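Local coordinates for tubulin-like protein CetZ (PDB 3ZID) that binds GTP, is a GTPase of the tubulin/FtsZ superfamily and is probably involved in controlling the shape of archaeal cells, at residues A[96-101]-A[130-135]; A[169-174]-A[229-234]; A[236-241]-A[313-318]; A[268-273]-A[318-323]; A[276-281]-A[308-313]. One frame throughout, in Å; residues are numbered along the deposited sequence.

Contact 1: residues A[96-101]-A[130-135]; sequences EIEKRG and KRYKNA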
# COMPACT_ATOMS: atom_id res chain seq x y z
N GLU A 96 9.73 -14.42 -15.03
CA GLU A 96 10.76 -13.63 -14.38
C GLU A 96 10.77 -13.87 -12.87
O GLU A 96 11.84 -13.91 -12.25
CB GLU A 96 10.55 -12.14 -14.67
CG GLU A 96 11.58 -11.23 -14.00
CD GLU A 96 13.02 -11.63 -14.29
OE1 GLU A 96 13.30 -12.09 -15.42
OE2 GLU A 96 13.86 -11.48 -13.37
N ILE A 97 9.59 -14.03 -12.30
CA ILE A 97 9.47 -14.32 -10.87
C ILE A 97 9.97 -15.73 -10.54
O ILE A 97 10.78 -15.91 -9.63
CB ILE A 97 8.02 -14.16 -10.41
CG1 ILE A 97 7.62 -12.69 -10.51
CG2 ILE A 97 7.83 -14.73 -9.02
CD1 ILE A 97 6.14 -12.44 -10.48
N GLU A 98 9.51 -16.71 -11.31
CA GLU A 98 9.89 -18.10 -11.07
C GLU A 98 11.39 -18.37 -11.21
O GLU A 98 11.92 -19.27 -10.57
CB GLU A 98 9.06 -19.05 -11.93
CG GLU A 98 7.62 -19.17 -11.45
CD GLU A 98 6.67 -19.72 -12.50
OE1 GLU A 98 7.11 -19.93 -13.66
OE2 GLU A 98 5.49 -19.95 -12.17
N LYS A 99 12.06 -17.57 -12.03
CA LYS A 99 13.51 -17.69 -12.18
C LYS A 99 14.27 -17.48 -10.87
O LYS A 99 15.41 -17.90 -10.74
CB LYS A 99 14.03 -16.65 -13.18
CG LYS A 99 13.61 -16.87 -14.62
CD LYS A 99 14.28 -15.84 -15.53
CE LYS A 99 13.93 -16.09 -16.99
NZ LYS A 99 14.63 -15.13 -17.90
N ARG A 100 13.62 -16.82 -9.91
CA ARG A 100 14.29 -16.45 -8.68
C ARG A 100 14.00 -17.39 -7.52
O ARG A 100 14.37 -17.10 -6.38
CB ARG A 100 13.96 -15.01 -8.31
CG ARG A 100 14.18 -14.08 -9.48
CD ARG A 100 14.32 -12.64 -9.07
NE ARG A 100 14.60 -11.82 -10.24
CZ ARG A 100 15.18 -10.63 -10.21
NH1 ARG A 100 15.55 -10.10 -9.04
NH2 ARG A 100 15.39 -9.97 -11.34
N GLY A 101 13.33 -18.50 -7.80
CA GLY A 101 13.19 -19.54 -6.79
C GLY A 101 11.91 -19.51 -5.99
O GLY A 101 10.88 -18.99 -6.44
N LYS A 130 -1.66 -19.29 -6.65
CA LYS A 130 -1.66 -20.62 -7.25
C LYS A 130 -0.28 -21.26 -7.20
O LYS A 130 -0.15 -22.44 -6.90
CB LYS A 130 -2.08 -20.57 -8.71
CG LYS A 130 -3.49 -20.15 -8.97
CD LYS A 130 -3.70 -20.12 -10.48
CE LYS A 130 -4.92 -19.35 -10.88
NZ LYS A 130 -4.96 -19.19 -12.36
N ARG A 131 0.75 -20.48 -7.51
CA ARG A 131 2.10 -21.01 -7.67
C ARG A 131 2.85 -21.17 -6.35
O ARG A 131 3.66 -22.08 -6.19
CB ARG A 131 2.90 -20.14 -8.63
CG ARG A 131 2.51 -20.36 -10.08
CD ARG A 131 2.74 -19.10 -10.92
NE ARG A 131 2.19 -19.23 -12.27
CZ ARG A 131 0.90 -19.12 -12.58
NH1 ARG A 131 0.00 -18.88 -11.63
NH2 ARG A 131 0.50 -19.24 -13.84
N TYR A 132 2.54 -20.30 -5.39
CA TYR A 132 3.20 -20.31 -4.09
C TYR A 132 2.13 -20.44 -3.01
O TYR A 132 1.86 -19.48 -2.30
CB TYR A 132 3.97 -19.00 -3.88
CG TYR A 132 5.08 -18.76 -4.88
CD1 TYR A 132 6.31 -19.40 -4.75
CD2 TYR A 132 4.90 -17.89 -5.94
CE1 TYR A 132 7.33 -19.17 -5.66
CE2 TYR A 132 5.92 -17.66 -6.86
CZ TYR A 132 7.13 -18.30 -6.72
OH TYR A 132 8.14 -18.08 -7.64
N LYS A 133 1.54 -21.63 -2.92
CA LYS A 133 0.35 -21.86 -2.10
C LYS A 133 0.62 -21.64 -0.63
O LYS A 133 -0.27 -21.28 0.13
CB LYS A 133 -0.21 -23.29 -2.28
CG LYS A 133 -0.56 -23.70 -3.70
CD LYS A 133 -1.01 -25.17 -3.73
CE LYS A 133 -1.43 -25.62 -5.13
NZ LYS A 133 -1.74 -27.10 -5.21
N ASN A 134 1.86 -21.89 -0.22
CA ASN A 134 2.24 -21.76 1.17
C ASN A 134 2.71 -20.34 1.51
O ASN A 134 3.00 -20.04 2.67
CB ASN A 134 3.31 -22.79 1.51
CG ASN A 134 2.82 -24.22 1.32
OD1 ASN A 134 1.67 -24.54 1.62
ND2 ASN A 134 3.70 -25.08 0.83
N ALA A 135 2.79 -19.47 0.51
CA ALA A 135 3.32 -18.12 0.72
C ALA A 135 2.36 -17.14 1.38
O ALA A 135 1.14 -17.22 1.21
CB ALA A 135 3.82 -17.54 -0.60
O HOH W 1 3.68 -19.53 -14.40
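The phenol of Tyr132 reaches across from the end of helix 117-131 and lies against the methyl CG2 of Ile97, which is 4.1 Å from ring atom CE2 and nearer still to the hydroxyl. With CG anti to its carbonyl carbon (chi1 -62°), the tyrosine sends its ring toward helix 79-98 and delivers the OH to the turn at the end of the 96-101 segment. There the hydroxyl donates to the carbonyl oxygen of Gly101, OH to O 3.1 Å, meeting it almost head-on with a C=O...OH angle of 172°. Gly101 closes a type I turn begun at Glu98, and its backbone angles would press any CB against the preceding carbonyl. Shortening Tyr132 to an alanine would probably leave the Gly101 carbonyl without this donor and open a gap beside Ile97.

Further out, the extended chains of Glu98 and Arg131 cross at about a right angle, their carboxylate and guanidinium planes only 23° apart. Glu98 OE2 lies in the guanidinium plane at its edge and forms a salt bridge to Arg131 NE at 3.4 Å. A water completes the link, donating to Glu98 OE2 at 2.9 Å and accepting from Arg131 NE. The far end of the guanidinium is engaged elsewhere, through a salt bridge from NH1 to Glu127, one helical turn back. On the inner side, Ile97 packs on Leu5 and Leu7 of strand 3-9. The arrangement is that of two neighbouring helix ends packed against the parallel sheet of the Rossmann-like GTPase domain shared by tubulin and FtsZ.

Contact 2: residues A[169-174]-A[229-234]; sequences DGMILV and LRMGTL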
# COMPACT_ATOMS: atom_id res chain seq x y z
N ASP A 169 -3.25 -12.09 1.71
CA ASP A 169 -3.16 -12.07 3.16
C ASP A 169 -3.18 -10.64 3.68
O ASP A 169 -2.16 -10.07 4.06
CB ASP A 169 -1.90 -12.80 3.63
CG ASP A 169 -1.85 -14.22 3.13
OD1 ASP A 169 -2.64 -15.05 3.64
OD2 ASP A 169 -1.06 -14.50 2.21
N GLY A 170 -4.35 -10.02 3.65
CA GLY A 170 -4.44 -8.69 4.20
C GLY A 170 -3.96 -7.70 3.17
O GLY A 170 -3.68 -8.04 2.02
N MET A 171 -3.87 -6.46 3.58
CA MET A 171 -3.46 -5.42 2.69
C MET A 171 -2.95 -4.28 3.53
O MET A 171 -3.58 -3.91 4.53
CB MET A 171 -4.65 -5.01 1.82
CG MET A 171 -4.60 -3.63 1.26
SD MET A 171 -5.70 -3.46 -0.17
CE MET A 171 -7.14 -4.37 0.36
N ILE A 172 -1.78 -3.76 3.20
CA ILE A 172 -1.33 -2.58 3.92
C ILE A 172 -1.70 -1.30 3.18
O ILE A 172 -1.25 -1.05 2.07
CB ILE A 172 0.16 -2.60 4.15
CG1 ILE A 172 0.46 -3.61 5.27
CG2 ILE A 172 0.63 -1.21 4.61
CD1 ILE A 172 1.79 -4.29 5.14
N LEU A 173 -2.50 -0.48 3.84
CA LEU A 173 -2.99 0.76 3.24
C LEU A 173 -2.00 1.90 3.44
O LEU A 173 -1.57 2.14 4.55
CB LEU A 173 -4.34 1.14 3.84
CG LEU A 173 -5.49 0.15 3.66
CD1 LEU A 173 -6.72 0.63 4.42
CD2 LEU A 173 -5.80 -0.05 2.16
N VAL A 174 -1.68 2.60 2.36
CA VAL A 174 -0.84 3.79 2.42
C VAL A 174 -1.68 4.95 1.87
O VAL A 174 -2.07 4.96 0.70
CB VAL A 174 0.44 3.62 1.57
CG1 VAL A 174 1.38 4.82 1.72
CG2 VAL A 174 1.15 2.31 1.93
N LEU A 229 -11.43 -6.61 8.47
CA LEU A 229 -11.63 -6.23 7.06
C LEU A 229 -10.60 -6.80 6.09
O LEU A 229 -10.75 -6.62 4.88
CB LEU A 229 -11.56 -4.72 6.88
CG LEU A 229 -12.53 -3.78 7.58
CD1 LEU A 229 -12.12 -2.36 7.26
CD2 LEU A 229 -13.95 -4.06 7.12
N ARG A 230 -9.54 -7.40 6.64
CA ARG A 230 -8.39 -7.89 5.86
C ARG A 230 -7.66 -6.73 5.20
O ARG A 230 -7.06 -6.87 4.12
CB ARG A 230 -8.81 -8.95 4.85
CG ARG A 230 -9.30 -10.22 5.50
CD ARG A 230 -9.93 -11.13 4.48
NE ARG A 230 -9.00 -11.54 3.44
CZ ARG A 230 -8.23 -12.62 3.52
NH1 ARG A 230 -8.27 -13.40 4.60
NH2 ARG A 230 -7.43 -12.93 2.52
N MET A 231 -7.74 -5.58 5.85
CA MET A 231 -6.97 -4.43 5.45
C MET A 231 -6.39 -3.85 6.71
O MET A 231 -6.99 -3.94 7.78
CB MET A 231 -7.88 -3.37 4.84
CG MET A 231 -8.49 -3.72 3.51
SD MET A 231 -9.68 -2.44 3.12
CE MET A 231 -10.01 -2.72 1.40
N GLY A 232 -5.24 -3.22 6.58
CA GLY A 232 -4.58 -2.65 7.74
C GLY A 232 -3.54 -1.66 7.31
O GLY A 232 -3.56 -1.16 6.19
N THR A 233 -2.61 -1.40 8.21
CA THR A 233 -1.57 -0.45 7.92
C THR A 233 -0.38 -0.71 8.83
O THR A 233 -0.42 -1.64 9.65
CB THR A 233 -2.07 1.02 8.04
OG1 THR A 233 -1.15 1.90 7.38
CG2 THR A 233 -2.22 1.44 9.51
N LEU A 234 0.68 0.07 8.66
CA LEU A 234 1.86 -0.02 9.51
C LEU A 234 2.03 1.30 10.27
O LEU A 234 1.94 2.39 9.69
CB LEU A 234 3.11 -0.27 8.67
CG LEU A 234 3.14 -1.55 7.87
CD1 LEU A 234 4.44 -1.66 7.07
CD2 LEU A 234 3.01 -2.76 8.80
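Met171 and Met231 lie side by side and point the same way, their terminal CE methyls pressed together at 3.5 Å, tighter than an ordinary van der Waals contact. The bend in Met171 at chi3 turns its CE onto the neighbour, where it also meets CG of the extended Met231 chain. Beside this pair, Leu173 CD1 rests near Met231 CB at 4.2 Å. Ile172 contributes a separate apolar patch: its CD1 and CG2 both bear on CG of Leu234, CD1 to CG 4.1 Å. Helix 150-165 covers the methionines through Leu160, Met163 and Ile164, whereas Leu234 packs on Leu201 of helix 186-210.

The backbones meet in a single bridge between Ile172 and Gly232, the strand segments crossing at 68°. This is where the last strand of the parallel GTPase-domain sheet, 172-175, touches the first strand of the second, mixed sheet, 232-238, so the two domains of the tubulin/FtsZ fold are joined by direct main-chain bonding. Gly232 supplies both ends of it: its N donates to Met171 O at 2.7 Å, and its O accepts from Leu173 N, also at 2.7 Å and nearly straight at 168°. Gly170 CA adds a CA-H...O contact to Arg230 O at 3.2 Å.

At one polar end, Thr233 OG1 is anti to its own N (chi1 -163°) and donates to Leu173 O at 2.9 Å, lying in the plane of that carbonyl. At the other, the CB of Asp169 points away from the contact, and its carboxylate is held by Lys222 and by the backbone N of Ile137.

Contact 3: residues A[236-241]-A[313-318]; sequences YYQADK and EPRVLS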
# COMPACT_ATOMS: atom_id res chain seq x y z
N TYR A 236 4.72 3.44 13.13
CA TYR A 236 6.15 3.49 13.34
C TYR A 236 6.48 4.66 14.23
O TYR A 236 5.84 5.70 14.14
CB TYR A 236 6.84 3.67 12.01
CG TYR A 236 8.34 3.70 12.05
CD1 TYR A 236 9.05 4.88 12.24
CD2 TYR A 236 9.06 2.53 11.85
CE1 TYR A 236 10.43 4.88 12.24
CE2 TYR A 236 10.42 2.53 11.85
CZ TYR A 236 11.10 3.70 12.05
OH TYR A 236 12.48 3.64 12.03
N TYR A 237 7.46 4.47 15.09
CA TYR A 237 8.01 5.57 15.86
C TYR A 237 9.42 5.28 16.28
O TYR A 237 9.68 4.23 16.85
CB TYR A 237 7.16 5.84 17.09
CG TYR A 237 7.71 6.99 17.93
CD1 TYR A 237 7.48 8.31 17.58
CD2 TYR A 237 8.47 6.73 19.05
CE1 TYR A 237 7.99 9.34 18.35
CE2 TYR A 237 8.97 7.75 19.83
CZ TYR A 237 8.74 9.04 19.46
OH TYR A 237 9.26 10.03 20.23
N GLN A 238 10.31 6.20 15.97
CA GLN A 238 11.70 6.14 16.41
C GLN A 238 11.88 7.08 17.60
O GLN A 238 11.72 8.27 17.45
CB GLN A 238 12.61 6.59 15.29
CG GLN A 238 14.04 6.77 15.73
CD GLN A 238 14.71 5.47 15.98
OE1 GLN A 238 14.95 4.73 15.04
NE2 GLN A 238 14.99 5.14 17.24
N ALA A 239 12.19 6.54 18.78
CA ALA A 239 12.45 7.36 19.96
C ALA A 239 13.81 8.04 19.93
O ALA A 239 14.72 7.59 19.23
CB ALA A 239 12.32 6.52 21.24
N ASP A 240 13.96 9.14 20.67
CA ASP A 240 15.26 9.77 20.75
C ASP A 240 15.90 9.39 22.09
O ASP A 240 15.23 8.87 22.97
CB ASP A 240 15.15 11.28 20.62
CG ASP A 240 16.51 11.95 20.48
OD1 ASP A 240 17.19 11.72 19.46
OD2 ASP A 240 16.90 12.69 21.41
N LYS A 241 17.20 9.67 22.21
CA LYS A 241 18.01 9.36 23.38
C LYS A 241 17.48 10.03 24.65
O LYS A 241 17.57 9.46 25.74
CB LYS A 241 19.48 9.71 23.13
CG LYS A 241 20.42 9.16 24.18
CD LYS A 241 21.87 9.52 23.91
CE LYS A 241 22.46 8.57 22.87
NZ LYS A 241 23.91 8.81 22.60
N GLU A 313 18.68 3.53 19.80
CA GLU A 313 17.55 4.08 20.54
C GLU A 313 16.31 3.33 20.05
O GLU A 313 16.21 3.00 18.88
CB GLU A 313 17.43 5.58 20.27
CG GLU A 313 18.75 6.34 20.39
CD GLU A 313 19.38 6.19 21.76
OE1 GLU A 313 18.67 6.37 22.76
OE2 GLU A 313 20.59 5.88 21.83
N PRO A 314 15.40 3.00 20.97
CA PRO A 314 14.27 2.14 20.62
C PRO A 314 13.35 2.70 19.52
O PRO A 314 13.17 3.91 19.41
CB PRO A 314 13.51 2.00 21.94
CG PRO A 314 14.05 3.10 22.84
CD PRO A 314 15.44 3.33 22.41
N ARG A 315 12.83 1.79 18.71
CA ARG A 315 11.81 2.13 17.73
C ARG A 315 10.74 1.04 17.78
O ARG A 315 10.98 -0.11 18.21
CB ARG A 315 12.39 2.26 16.32
CG ARG A 315 13.04 1.00 15.76
CD ARG A 315 13.30 1.20 14.27
NE ARG A 315 13.88 -0.00 13.66
CZ ARG A 315 14.13 -0.13 12.36
NH1 ARG A 315 13.84 0.86 11.53
NH2 ARG A 315 14.67 -1.26 11.89
N VAL A 316 9.54 1.42 17.38
CA VAL A 316 8.42 0.52 17.45
C VAL A 316 7.75 0.46 16.09
O VAL A 316 7.53 1.48 15.43
CB VAL A 316 7.38 0.99 18.50
CG1 VAL A 316 6.17 0.05 18.52
CG2 VAL A 316 8.02 1.04 19.89
N LEU A 317 7.44 -0.76 15.68
CA LEU A 317 6.61 -0.99 14.53
C LEU A 317 5.30 -1.60 14.98
O LEU A 317 5.27 -2.56 15.73
CB LEU A 317 7.30 -1.92 13.54
CG LEU A 317 6.45 -2.27 12.31
CD1 LEU A 317 6.53 -1.17 11.31
CD2 LEU A 317 6.95 -3.56 11.70
N SER A 318 4.21 -1.05 14.48
CA SER A 318 2.91 -1.64 14.74
C SER A 318 2.28 -2.12 13.43
O SER A 318 2.30 -1.41 12.42
CB SER A 318 2.01 -0.63 15.46
OG SER A 318 1.87 0.55 14.69
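Tyr236 and Arg315 meet on one face of an antiparallel strand pair, 232-238 with 315-322, that forms one edge of the mixed sheet in the second domain of the tubulin/FtsZ fold. The tyrosine holds CG anti to its N (chi1 -178°), which runs the ring along its own strand and brings OH level with Arg315. Arg315 takes the less common rotamer with CG between N and the carbonyl carbon, chi1 61°, and then runs straight to NE. Its NH1 thereby donates to Tyr236 OH at 3.1 Å, within the guanidinium plane and at the ring's edge; the two planes stand 86° apart. Arg315 is fixed further by Gln278 at NE and by a cation-pi contact with Phe203.

Tyr237 and Val316 form the hydrogen-bonded pair and face the other side of the sheet, where both touch Ala249 of helix 246-252. Tyr237 N to Val316 O is 3.0 Å, and Val316 N to Tyr237 O 2.9 Å. Past the strand ends, Ala239 N continues the pairing to Pro314 O at 2.9 Å.

Gln238 folds back at chi2, bringing its amide alongside the start of the Arg315 chain, with OE1 3.8 Å from Arg315 CB. NE2 uses its hydrogens on two carbonyls: Ala239 O at 3.2 Å, met on a lone pair, and Glu313 O at 3.0 Å, which lies in the amide plane although NE2 stands well above the plane of that carbonyl.

Contact 4: residues A[268-273]-A[318-323]; sequences GEAGRA and SVLSLE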
# COMPACT_ATOMS: atom_id res chain seq x y z
N GLY A 268 -11.41 2.25 18.49
CA GLY A 268 -11.61 0.82 18.32
C GLY A 268 -11.68 0.32 16.87
O GLY A 268 -12.24 -0.74 16.62
N GLU A 269 -11.08 1.06 15.94
CA GLU A 269 -11.07 0.68 14.53
C GLU A 269 -10.10 -0.47 14.20
O GLU A 269 -10.18 -1.07 13.13
CB GLU A 269 -10.77 1.89 13.65
CG GLU A 269 -11.82 2.98 13.80
CD GLU A 269 -11.61 4.15 12.86
OE1 GLU A 269 -10.51 4.28 12.27
OE2 GLU A 269 -12.56 4.95 12.71
N ALA A 270 -9.18 -0.75 15.12
CA ALA A 270 -8.23 -1.85 14.94
C ALA A 270 -8.65 -3.05 15.75
O ALA A 270 -8.84 -2.95 16.96
CB ALA A 270 -6.80 -1.41 15.34
N GLY A 271 -8.82 -4.20 15.08
CA GLY A 271 -9.18 -5.44 15.76
C GLY A 271 -8.00 -6.27 16.25
O GLY A 271 -8.08 -6.90 17.30
N ARG A 272 -6.93 -6.29 15.46
CA ARG A 272 -5.71 -7.03 15.79
C ARG A 272 -4.48 -6.19 15.54
O ARG A 272 -4.48 -5.30 14.69
CB ARG A 272 -5.61 -8.34 14.99
CG ARG A 272 -6.71 -9.33 15.30
CD ARG A 272 -6.79 -10.46 14.29
NE ARG A 272 -8.01 -11.25 14.49
CZ ARG A 272 -8.30 -12.39 13.88
NH1 ARG A 272 -7.45 -12.91 13.00
NH2 ARG A 272 -9.44 -13.01 14.14
N ALA A 273 -3.42 -6.47 16.30
CA ALA A 273 -2.14 -5.80 16.09
C ALA A 273 -0.94 -6.68 16.44
O ALA A 273 -1.03 -7.61 17.24
CB ALA A 273 -2.10 -4.50 16.88
N SER A 318 4.21 -1.05 14.48
CA SER A 318 2.91 -1.64 14.74
C SER A 318 2.28 -2.12 13.43
O SER A 318 2.30 -1.41 12.42
CB SER A 318 2.01 -0.63 15.46
OG SER A 318 1.87 0.55 14.69
N VAL A 319 1.75 -3.33 13.44
CA VAL A 319 1.03 -3.84 12.29
C VAL A 319 -0.39 -3.91 12.77
O VAL A 319 -0.68 -4.61 13.73
CB VAL A 319 1.52 -5.24 11.85
CG1 VAL A 319 0.76 -5.71 10.59
CG2 VAL A 319 3.07 -5.24 11.62
N LEU A 320 -1.26 -3.15 12.13
CA LEU A 320 -2.66 -3.05 12.53
C LEU A 320 -3.55 -3.71 11.51
O LEU A 320 -3.28 -3.66 10.31
CB LEU A 320 -3.10 -1.60 12.63
CG LEU A 320 -2.43 -0.73 13.68
CD1 LEU A 320 -3.08 0.64 13.68
CD2 LEU A 320 -2.55 -1.39 15.04
N SER A 321 -4.59 -4.36 12.00
CA SER A 321 -5.66 -4.90 11.19
C SER A 321 -6.94 -4.12 11.51
O SER A 321 -7.24 -3.90 12.68
CB SER A 321 -5.85 -6.38 11.56
OG SER A 321 -6.98 -6.94 10.95
N LEU A 322 -7.70 -3.71 10.49
CA LEU A 322 -8.87 -2.86 10.71
C LEU A 322 -10.16 -3.67 10.83
O LEU A 322 -10.36 -4.65 10.12
CB LEU A 322 -9.02 -1.85 9.57
CG LEU A 322 -7.80 -0.94 9.44
CD1 LEU A 322 -8.00 0.11 8.35
CD2 LEU A 322 -7.47 -0.28 10.81
N GLU A 323 -11.03 -3.27 11.77
CA GLU A 323 -12.41 -3.74 11.82
C GLU A 323 -13.31 -2.83 10.99
O GLU A 323 -14.24 -3.28 10.34
CB GLU A 323 -12.94 -3.77 13.26
CG GLU A 323 -12.24 -4.76 14.17
CD GLU A 323 -12.46 -6.22 13.77
OE1 GLU A 323 -13.60 -6.60 13.46
OE2 GLU A 323 -11.47 -6.98 13.75
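Segments 270-273 and 318-322 run antiparallel with their axes at 147°, tied by three backbone bonds. Glu323 N donates to Glu269 O at 2.7 Å. Gly271 N reaches Ser321 O at 2.9 Å, and Ser321 N in turn reaches Arg272 O, also at 2.9 Å. Ser321 thus bonds through both its N and its O, yet to Arg272 and Gly271 respectively, because Gly271 and Arg272 form a classic beta bulge opposite it, Gly271 having the near-helical psi of -37°.

Leu320 and Ala273 share a face. The leucine has CG anti to its carbonyl carbon, which places CD2 3.6 Å from Ala273 CB; the same methyl comes within 4.3 Å of Ala270 CB, so one branch touches both alanines. On the other face, Ser321 CB and Arg272 CB meet at 4.0 Å. The arginine chain extends onward until NH1 bonds the carbonyl of Thr223. Glu323 bends at chi2 and curls over Gly271, its OE2 3.4 Å from the Gly271 CA.

The pairing joins two central strands of the mixed sheet. On its outer side, strand 270-279 continues the sheet through bonds from Gly271 and Ala273 to His302 and Phe304 of strand 302-309. Helix 219-225 lies over the face carrying Val319 and Ser321, with Val224 touching both, and Leu254 and Leu259 from loops cover Leu320.

Contact 5: residues A[276-281]-A[308-313]; sequences VIQGSR and VIKKGE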
# COMPACT_ATOMS: atom_id res chain seq x y z
N VAL A 276 6.15 -4.58 17.49
CA VAL A 276 7.54 -5.00 17.57
C VAL A 276 8.35 -3.87 18.16
O VAL A 276 8.30 -2.75 17.68
CB VAL A 276 8.12 -5.35 16.17
CG1 VAL A 276 9.58 -5.84 16.30
CG2 VAL A 276 7.28 -6.39 15.49
N ILE A 277 9.07 -4.17 19.25
CA ILE A 277 9.96 -3.22 19.89
C ILE A 277 11.40 -3.61 19.60
O ILE A 277 11.81 -4.75 19.83
CB ILE A 277 9.82 -3.22 21.43
CG1 ILE A 277 8.35 -3.27 21.84
CG2 ILE A 277 10.54 -2.00 22.04
CD1 ILE A 277 7.72 -1.93 21.85
N GLN A 278 12.16 -2.67 19.07
CA GLN A 278 13.54 -2.94 18.71
C GLN A 278 14.45 -1.90 19.32
O GLN A 278 14.16 -0.71 19.25
CB GLN A 278 13.69 -2.92 17.19
CG GLN A 278 15.10 -3.20 16.70
CD GLN A 278 15.17 -3.22 15.18
OE1 GLN A 278 14.93 -2.23 14.52
NE2 GLN A 278 15.47 -4.39 14.64
N GLY A 279 15.58 -2.34 19.89
CA GLY A 279 16.54 -1.38 20.41
C GLY A 279 17.59 -2.04 21.28
O GLY A 279 17.56 -3.26 21.45
N SER A 280 18.53 -1.25 21.78
CA SER A 280 19.57 -1.77 22.68
C SER A 280 18.94 -2.46 23.87
O SER A 280 17.91 -2.03 24.37
CB SER A 280 20.52 -0.67 23.15
OG SER A 280 21.19 -0.08 22.05
N ARG A 281 19.57 -3.53 24.32
CA ARG A 281 19.03 -4.36 25.38
C ARG A 281 18.73 -3.51 26.64
O ARG A 281 17.75 -3.75 27.36
CB ARG A 281 20.04 -5.48 25.71
CG ARG A 281 19.60 -6.50 26.74
CD ARG A 281 20.76 -7.46 27.07
NE ARG A 281 21.23 -8.25 25.94
CZ ARG A 281 20.66 -9.37 25.48
NH1 ARG A 281 19.57 -9.89 26.05
NH2 ARG A 281 21.20 -10.00 24.45
N VAL A 308 13.06 -7.20 19.56
CA VAL A 308 14.26 -7.47 18.78
C VAL A 308 15.40 -6.64 19.34
O VAL A 308 15.35 -5.42 19.33
CB VAL A 308 14.09 -7.12 17.28
CG1 VAL A 308 15.34 -7.55 16.50
CG2 VAL A 308 12.85 -7.81 16.71
N ILE A 309 16.43 -7.31 19.82
CA ILE A 309 17.59 -6.62 20.32
C ILE A 309 18.48 -6.21 19.17
O ILE A 309 18.89 -7.03 18.36
CB ILE A 309 18.35 -7.48 21.33
CG1 ILE A 309 17.37 -7.91 22.43
CG2 ILE A 309 19.59 -6.70 21.87
CD1 ILE A 309 17.94 -8.83 23.42
N LYS A 310 18.77 -4.92 19.11
CA LYS A 310 19.64 -4.40 18.09
C LYS A 310 20.06 -3.03 18.58
O LYS A 310 19.22 -2.22 18.98
CB LYS A 310 18.90 -4.29 16.75
CG LYS A 310 19.77 -3.83 15.60
CD LYS A 310 18.91 -3.45 14.38
CE LYS A 310 19.73 -2.89 13.23
NZ LYS A 310 18.84 -2.38 12.13
N LYS A 311 21.37 -2.78 18.55
CA LYS A 311 21.92 -1.53 19.06
C LYS A 311 21.25 -0.27 18.50
O LYS A 311 21.21 -0.05 17.29
CB LYS A 311 23.44 -1.47 18.82
CG LYS A 311 24.11 -0.23 19.41
CD LYS A 311 25.63 -0.34 19.37
CE LYS A 311 26.32 0.87 20.03
NZ LYS A 311 25.98 0.99 21.48
N GLY A 312 20.73 0.55 19.41
CA GLY A 312 20.15 1.81 19.02
C GLY A 312 19.08 2.28 19.97
O GLY A 312 18.60 1.53 20.81
N GLU A 313 18.68 3.53 19.80
CA GLU A 313 17.55 4.08 20.54
C GLU A 313 16.31 3.33 20.05
O GLU A 313 16.21 3.00 18.88
CB GLU A 313 17.43 5.58 20.27
CG GLU A 313 18.75 6.34 20.39
CD GLU A 313 19.38 6.19 21.76
OE1 GLU A 313 18.67 6.37 22.76
OE2 GLU A 313 20.59 5.88 21.83
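Gln278 and Lys310 both hold CG anti to the backbone N (chi1 -180° and -176°) and run out extended, which carries the glutamine amide across the lysine's aliphatic chain, NE2 to CD 3.6 Å. Gln278 also lies alongside Val308, pointing the same way, with NE2 beside the methyl CG1. Next to it, the other Val308 branch, CG2, meets Val276 CG1 at 3.8 Å. The polar ends find partners beyond the contact: Gln278 OE1 accepts from Arg315 NE, and Lys310 NZ forms a salt bridge with Glu206 of helix 186-210. With a leucine in place of Gln278, Arg315 NE would probably lose its acceptor and the guanidinium would be less firmly held.

The backbones pair in parallel, as the two strands of the beta-alpha-beta unit 270-279, 286-296, 302-309. Val308 takes both parts, its N donating to Ile277 O at 2.8 Å and its O accepting from Gly279 N at 3.1 Å. Past the strands, Ser280 grips the turn twice: its N donates to Gly312 O at 2.9 Å along a lone pair, and its OG, anti to the carbonyl carbon at chi1 -61°, accepts from Gly312 N at 2.8 Å. Arg281 lays one guanidinium face on Ile309 CD1, which sits offset toward the rim, 3.3 Å from NH1.

The chemistry is therefore divided: main-chain bonds and one serine fix the path from strand 302-309 into the turn, while the Gln278 amide, flanked by Val308 and Lys310 carbons, probably shares in positioning Arg315 of the adjoining strand.

How the contacts relate
Contact 1 lies at the far end of the GTPase domain, touching contact 2 through packing of Ala135 on Asp169; its centre is 22 Å from that of contact 2 and 29 to 34 Å from the others. Contact 2 links strand 172-175 of the parallel sheet to strand 232-238 of the mixed one. Contacts 3, 4 and 5 then cover the three strand pairings of that mixed sheet, in the order 232-238, 315-322, 270-279, 302-309. Contacts 3 and 4 share Ser318, and contacts 3 and 5 share Glu313. Along the chain contacts 1 and 2 come in series, contacts 3 and 4 interleave, and contact 5 nests inside both. Late strand 315-322 is thus inserted between earlier ones, uniting the second domain.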